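PDB 6SMK: Peptidase_M23 domain-containing protein from Enterococcus faecalis, which probably acts as a zinc-dependent D,L-endopeptidase that cleaves peptidoglycan, the present chain being the M23 catalytic domain of a longer prophage-encoded protein. Local coordinates for residues 40-45 with 97-102; 58-63 with 76-81. The protein carries 1 engineered substitution. One frame throughout, in Å; residues are numbered along the deposited sequence.

How the interactions relate
Both interactions are largely buried, with centres about 9 Å apart, and meet in one antiparallel sheet, where strands 95-99 and 72-82 are neighbours. Interaction 1 joins the short strand 41-43 to strand 95-99 by two backbone bonds, with the apolar Ile42 on one face and a carboxylate on the other. Interaction 2 lacks a regular strand pair: the loop at 58-63 offers carbonyls to the backbone at His78 and Met79. Residues 97-102 also touch 76-81 directly, through the hydrogen bonds of Ser80 OG to Val99 O and His78 ND1 to Ser102 O. The Ile42 side chain of interaction 1 lies about 12 Å from the zinc, that of His78 in interaction 2 about 4 Å.

Interaction 1: residues 40-45 with 97-102; sequences TPIPAQ and GDVGSS
The flat carboxylate of Asp98 reaches Pro41 by a single oxygen, OD1 lying 3.8 Å from Pro41 CA and a little farther from CB, while the same OD1 forms a salt bridge to Arg83 NE. The planar peptide group of Gly97 is met from above: Ile42 N donates to Gly97 O (2.8 Å) in an almost straight bond but stands 38° out of the carbonyl plane. Val99 N donates to Thr40 O (2.7 Å), tilted only slightly from that carbonyl's plane. Pro41 and Asp98 form the non-hydrogen-bonded pair between these bonds, and their side chains share one face of the sheet. Val99 CG2 is anti to its own carbonyl carbon (chi1 of CG1 165°), which sets this methyl against Thr40 CB (3.8 Å) and Ile42 CD1 (3.7 Å). The Ile42 and Val99 side chains cross nearly perpendicular, and Phe12 touches Thr40, Ile42 and Val99 alike. The short strand segments run at 119° to each other. It is a short, splayed antiparallel pairing that adds strand 41-43 to the antiparallel sheet of the M23 peptidase domain.

Interaction 2: residues 58-63 with 76-81; sequences IGLGEH and YGHMSR
His78 places CG beside its own backbone N and anti to its carbonyl carbon (chi1 -54°), which carries the imidazole back to the loop 58-63 although its CB starts away from it. Glu62 leads with CB toward Met79, then bends at chi2 (-92°), so that its carboxylate leaves the contact and OE1 finds Ser55 OG. The loop opens with a type II' beta turn from Ile58 to Gly61, closed by Gly61 N to Ile58 O, and it lies against strand 72-82 of the M23 peptidase sheet. Gly59 O sits at the edge of the His78 ring, near its plane, 3.3 Å from CE1. Leu60 CD2 comes within 4.0 Å of His78 NE2. Two backbone bonds tie the segments together: His78 N to Leu60 O (2.8 Å) and Met79 N to Glu62 O (2.9 Å), the latter in the carbonyl plane on a lone pair. Glu62 CB lies beside Met79 CB (3.9 Å), side chain to side chain. The His78 side chain lies about 4 Å from the zinc held by His29, Asp33 and His111; the ring of this histidine next to the metal site is held at ND1 by Ser102 O, and its backbone N by Leu60 O. Farther along, His63 CB packs on Gly77 CA (3.5 Å). One face of the His63 ring is covered near its rim by Leu60 CB, and ND1 donates in the ring plane to Gly61 O at 2.7 Å.

Interaction 1: residues 40-45 with 97-102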
loop_
_atom_site.group_PDB
_atom_site.type_symbol
_atom_site.label_atom_id
_atom_site.label_comp_id
_atom_site.label_asym_id
_atom_site.label_seq_id
_atom_site.Cartn_x
_atom_site.Cartn_y
_atom_site.Cartn_z
ATOM N N THR A 40 -6.540 -11.519 -5.905
ATOM C CA THR A 40 -6.406 -11.746 -4.483
ATOM C C THR A 40 -6.923 -10.535 -3.721
ATOM O O THR A 40 -6.522 -9.413 -3.996
ATOM C CB THR A 40 -4.971 -12.018 -4.105
ATOM O OG1 THR A 40 -4.439 -13.099 -4.911
ATOM C CG2 THR A 40 -4.899 -12.354 -2.640
ATOM N N PRO A 41 -7.841 -10.733 -2.791
ATOM C CA PRO A 41 -8.356 -9.619 -1.990
ATOM C C PRO A 41 -7.326 -9.101 -1.000
ATOM O O PRO A 41 -6.663 -9.864 -0.300
ATOM C CB PRO A 41 -9.545 -10.253 -1.279
ATOM C CG PRO A 41 -9.261 -11.725 -1.270
ATOM C CD PRO A 41 -8.537 -12.003 -2.521
ATOM N N ILE A 42 -7.228 -7.773 -0.937
ATOM C CA ILE A 42 -6.276 -7.085 -0.069
ATOM C C ILE A 42 -6.977 -6.766 1.248
ATOM O O ILE A 42 -7.825 -5.862 1.274
ATOM C CB ILE A 42 -5.802 -5.762 -0.683
ATOM C CG1 ILE A 42 -5.121 -5.945 -2.044
ATOM C CG2 ILE A 42 -4.952 -4.997 0.309
ATOM C CD1 ILE A 42 -3.663 -5.990 -1.975
ATOM N N PRO A 43 -6.602 -7.390 2.358
ATOM C CA PRO A 43 -7.187 -6.997 3.641
ATOM C C PRO A 43 -6.397 -5.864 4.281
ATOM O O PRO A 43 -5.163 -5.853 4.287
ATOM C CB PRO A 43 -7.102 -8.292 4.454
ATOM C CG PRO A 43 -5.925 -9.022 3.879
ATOM C CD PRO A 43 -5.785 -8.606 2.460
ATOM N N ALA A 44 -7.135 -4.871 4.783
ATOM C CA ALA A 44 -6.522 -3.695 5.384
ATOM C C ALA A 44 -5.720 -4.087 6.616
ATOM O O ALA A 44 -6.197 -4.841 7.470
ATOM C CB ALA A 44 -7.592 -2.684 5.762
ATOM N N GLN A 45 -4.499 -3.556 6.709
ATOM C CA GLN A 45 -3.601 -3.903 7.803
ATOM C C GLN A 45 -3.951 -3.184 9.099
ATOM O O GLN A 45 -3.803 -3.755 10.187
ATOM C CB GLN A 45 -2.171 -3.577 7.397
ATOM C CG GLN A 45 -1.699 -4.418 6.252
ATOM C CD GLN A 45 -1.949 -5.873 6.497
ATOM O OE1 GLN A 45 -1.326 -6.485 7.371
ATOM N NE2 GLN A 45 -2.876 -6.441 5.746
ATOM N N GLY A 97 -9.667 -4.028 -1.636
ATOM C CA GLY A 97 -9.403 -4.089 -3.063
ATOM C C GLY A 97 -8.940 -5.478 -3.442
ATOM O O GLY A 97 -8.931 -6.403 -2.617
ATOM N N ASP A 98 -8.569 -5.616 -4.719
ATOM C CA ASP A 98 -8.051 -6.858 -5.290
ATOM C C ASP A 98 -6.676 -6.588 -5.891
ATOM O O ASP A 98 -6.451 -5.536 -6.502
ATOM C CB ASP A 98 -8.983 -7.437 -6.377
ATOM C CG ASP A 98 -10.368 -7.810 -5.850
ATOM O OD1 ASP A 98 -10.539 -7.934 -4.620
ATOM O OD2 ASP A 98 -11.294 -7.991 -6.674
ATOM N N VAL A 99 -5.755 -7.544 -5.733
ATOM C CA VAL A 99 -4.414 -7.368 -6.281
ATOM C C VAL A 99 -4.497 -7.122 -7.783
ATOM O O VAL A 99 -5.320 -7.713 -8.492
ATOM C CB VAL A 99 -3.531 -8.595 -5.987
ATOM C CG1 VAL A 99 -2.257 -8.589 -6.860
ATOM C CG2 VAL A 99 -3.182 -8.691 -4.519
ATOM N N GLY A 100 -3.650 -6.229 -8.273
ATOM C CA GLY A 100 -3.525 -6.082 -9.706
ATOM C C GLY A 100 -2.112 -5.798 -10.154
ATOM O O GLY A 100 -1.140 -6.093 -9.449
ATOM N N SER A 101 -1.989 -5.243 -11.346
ATOM C CA SER A 101 -0.710 -4.729 -11.806
ATOM C C SER A 101 -0.885 -3.330 -12.364
ATOM O O SER A 101 -0.128 -2.907 -13.242
ATOM C CB SER A 101 -0.075 -5.664 -12.835
ATOM O OG SER A 101 -1.066 -6.275 -13.636
ATOM N N SER A 102 -1.871 -2.603 -11.829
ATOM C CA SER A 102 -2.226 -1.286 -12.343
ATOM C C SER A 102 -1.095 -0.303 -12.117
ATOM O O SER A 102 -0.354 -0.373 -11.136
ATOM C CB SER A 102 -3.496 -0.739 -11.684
ATOM O OG SER A 102 -3.535 -1.013 -10.295
#

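Interaction 2: residues 58-63 with 76-81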
loop_
_atom_site.group_PDB
_atom_site.type_symbol
_atom_site.label_atom_id
_atom_site.label_comp_id
_atom_site.label_asym_id
_atom_site.label_seq_id
_atom_site.Cartn_x
_atom_site.Cartn_y
_atom_site.Cartn_z
ATOM N N ILE A 58 -0.695 5.281 -13.751
ATOM C CA ILE A 58 0.585 5.895 -13.442
ATOM C C ILE A 58 0.986 5.513 -12.024
ATOM O O ILE A 58 0.144 5.478 -11.118
ATOM C CB ILE A 58 0.494 7.424 -13.611
ATOM C CG1 ILE A 58 0.435 7.765 -15.096
ATOM C CG2 ILE A 58 1.647 8.135 -12.923
ATOM C CD1 ILE A 58 0.601 9.230 -15.367
ATOM N N GLY A 59 2.277 5.220 -11.841
ATOM C CA GLY A 59 2.810 4.842 -10.545
ATOM C C GLY A 59 1.942 3.825 -9.840
ATOM O O GLY A 59 1.749 2.714 -10.342
ATOM N N LEU A 60 1.365 4.203 -8.702
ATOM C CA LEU A 60 0.573 3.243 -7.937
ATOM C C LEU A 60 -0.739 2.868 -8.614
ATOM O O LEU A 60 -1.417 1.954 -8.125
ATOM C CB LEU A 60 0.270 3.783 -6.542
ATOM C CG LEU A 60 1.467 4.024 -5.635
ATOM C CD1 LEU A 60 0.990 4.363 -4.238
ATOM C CD2 LEU A 60 2.360 2.806 -5.650
ATOM N N GLY A 61 -1.115 3.546 -9.700
ATOM C CA GLY A 61 -2.299 3.139 -10.439
ATOM C C GLY A 61 -3.535 3.182 -9.567
ATOM O O GLY A 61 -3.838 4.201 -8.936
ATOM N N GLU A 62 -4.261 2.062 -9.515
ATOM C CA GLU A 62 -5.463 1.966 -8.692
ATOM C C GLU A 62 -5.047 1.785 -7.244
ATOM O O GLU A 62 -4.483 0.747 -6.887
ATOM C CB GLU A 62 -6.332 0.801 -9.144
ATOM C CG GLU A 62 -6.483 0.696 -10.631
ATOM C CD GLU A 62 -7.696 1.425 -11.145
ATOM O OE1 GLU A 62 -8.702 1.529 -10.403
ATOM O OE2 GLU A 62 -7.631 1.910 -12.298
ATOM N N HIS A 63 -5.319 2.786 -6.403
ATOM C CA HIS A 63 -4.866 2.701 -5.023
ATOM C C HIS A 63 -5.781 3.483 -4.099
ATOM O O HIS A 63 -6.517 4.376 -4.527
ATOM C CB HIS A 63 -3.421 3.185 -4.862
ATOM C CG HIS A 63 -3.204 4.624 -5.206
ATOM N ND1 HIS A 63 -3.396 5.126 -6.473
ATOM C CD2 HIS A 63 -2.760 5.660 -4.454
ATOM C CE1 HIS A 63 -3.108 6.415 -6.481
ATOM N NE2 HIS A 63 -2.715 6.764 -5.268
ATOM N N TYR A 76 -2.441 1.507 -0.356
ATOM C CA TYR A 76 -2.449 0.175 -0.947
ATOM C C TYR A 76 -2.632 0.336 -2.449
ATOM O O TYR A 76 -3.692 0.792 -2.893
ATOM C CB TYR A 76 -3.574 -0.690 -0.374
ATOM C CG TYR A 76 -3.628 -0.824 1.131
ATOM C CD1 TYR A 76 -4.040 0.234 1.935
ATOM C CD2 TYR A 76 -3.305 -2.020 1.745
ATOM C CE1 TYR A 76 -4.100 0.100 3.307
ATOM C CE2 TYR A 76 -3.361 -2.159 3.104
ATOM C CZ TYR A 76 -3.762 -1.106 3.880
ATOM O OH TYR A 76 -3.816 -1.267 5.242
ATOM N N GLY A 77 -1.625 -0.069 -3.229
ATOM C CA GLY A 77 -1.552 0.269 -4.632
ATOM C C GLY A 77 -1.538 -0.912 -5.591
ATOM O O GLY A 77 -1.521 -2.080 -5.193
ATOM N N HIS A 78 -1.536 -0.563 -6.887
ATOM C CA HIS A 78 -1.495 -1.526 -7.997
ATOM C C HIS A 78 -2.693 -2.473 -7.950
ATOM O O HIS A 78 -2.563 -3.671 -8.181
ATOM C CB HIS A 78 -0.192 -2.340 -7.995
ATOM C CG HIS A 78 1.063 -1.524 -7.986
ATOM N ND1 HIS A 78 1.309 -0.521 -8.897
ATOM C CD2 HIS A 78 2.158 -1.584 -7.188
ATOM C CE1 HIS A 78 2.501 0.006 -8.660
ATOM N NE2 HIS A 78 3.037 -0.619 -7.626
ATOM N N MET A 79 -3.863 -1.953 -7.611
ATOM C CA MET A 79 -5.037 -2.808 -7.492
ATOM C C MET A 79 -5.627 -3.090 -8.859
ATOM O O MET A 79 -5.542 -2.268 -9.773
ATOM C CB MET A 79 -6.111 -2.157 -6.625
ATOM C CG MET A 79 -5.697 -1.959 -5.195
ATOM S SD MET A 79 -7.038 -1.310 -4.210
ATOM C CE MET A 79 -6.238 -1.250 -2.629
ATOM N N SER A 80 -6.238 -4.261 -8.999
ATOM C CA SER A 80 -7.003 -4.514 -10.210
ATOM C C SER A 80 -8.457 -4.118 -10.050
ATOM O O SER A 80 -9.153 -3.927 -11.051
ATOM C CB SER A 80 -6.915 -5.984 -10.617
ATOM O OG SER A 80 -7.541 -6.811 -9.661
ATOM N N ARG A 81 -8.922 -3.991 -8.816
ATOM C CA ARG A 81 -10.253 -3.486 -8.525
ATOM C C ARG A 81 -10.209 -2.829 -7.156
ATOM O O ARG A 81 -9.649 -3.394 -6.211
ATOM C CB ARG A 81 -11.305 -4.596 -8.543
ATOM C CG ARG A 81 -12.700 -4.073 -8.260
ATOM C CD ARG A 81 -13.707 -5.185 -8.069
ATOM N NE ARG A 81 -15.065 -4.669 -7.935
ATOM C CZ ARG A 81 -16.150 -5.435 -7.903
ATOM N NH1 ARG A 81 -16.043 -6.756 -7.996
ATOM N NH2 ARG A 81 -17.345 -4.878 -7.780
#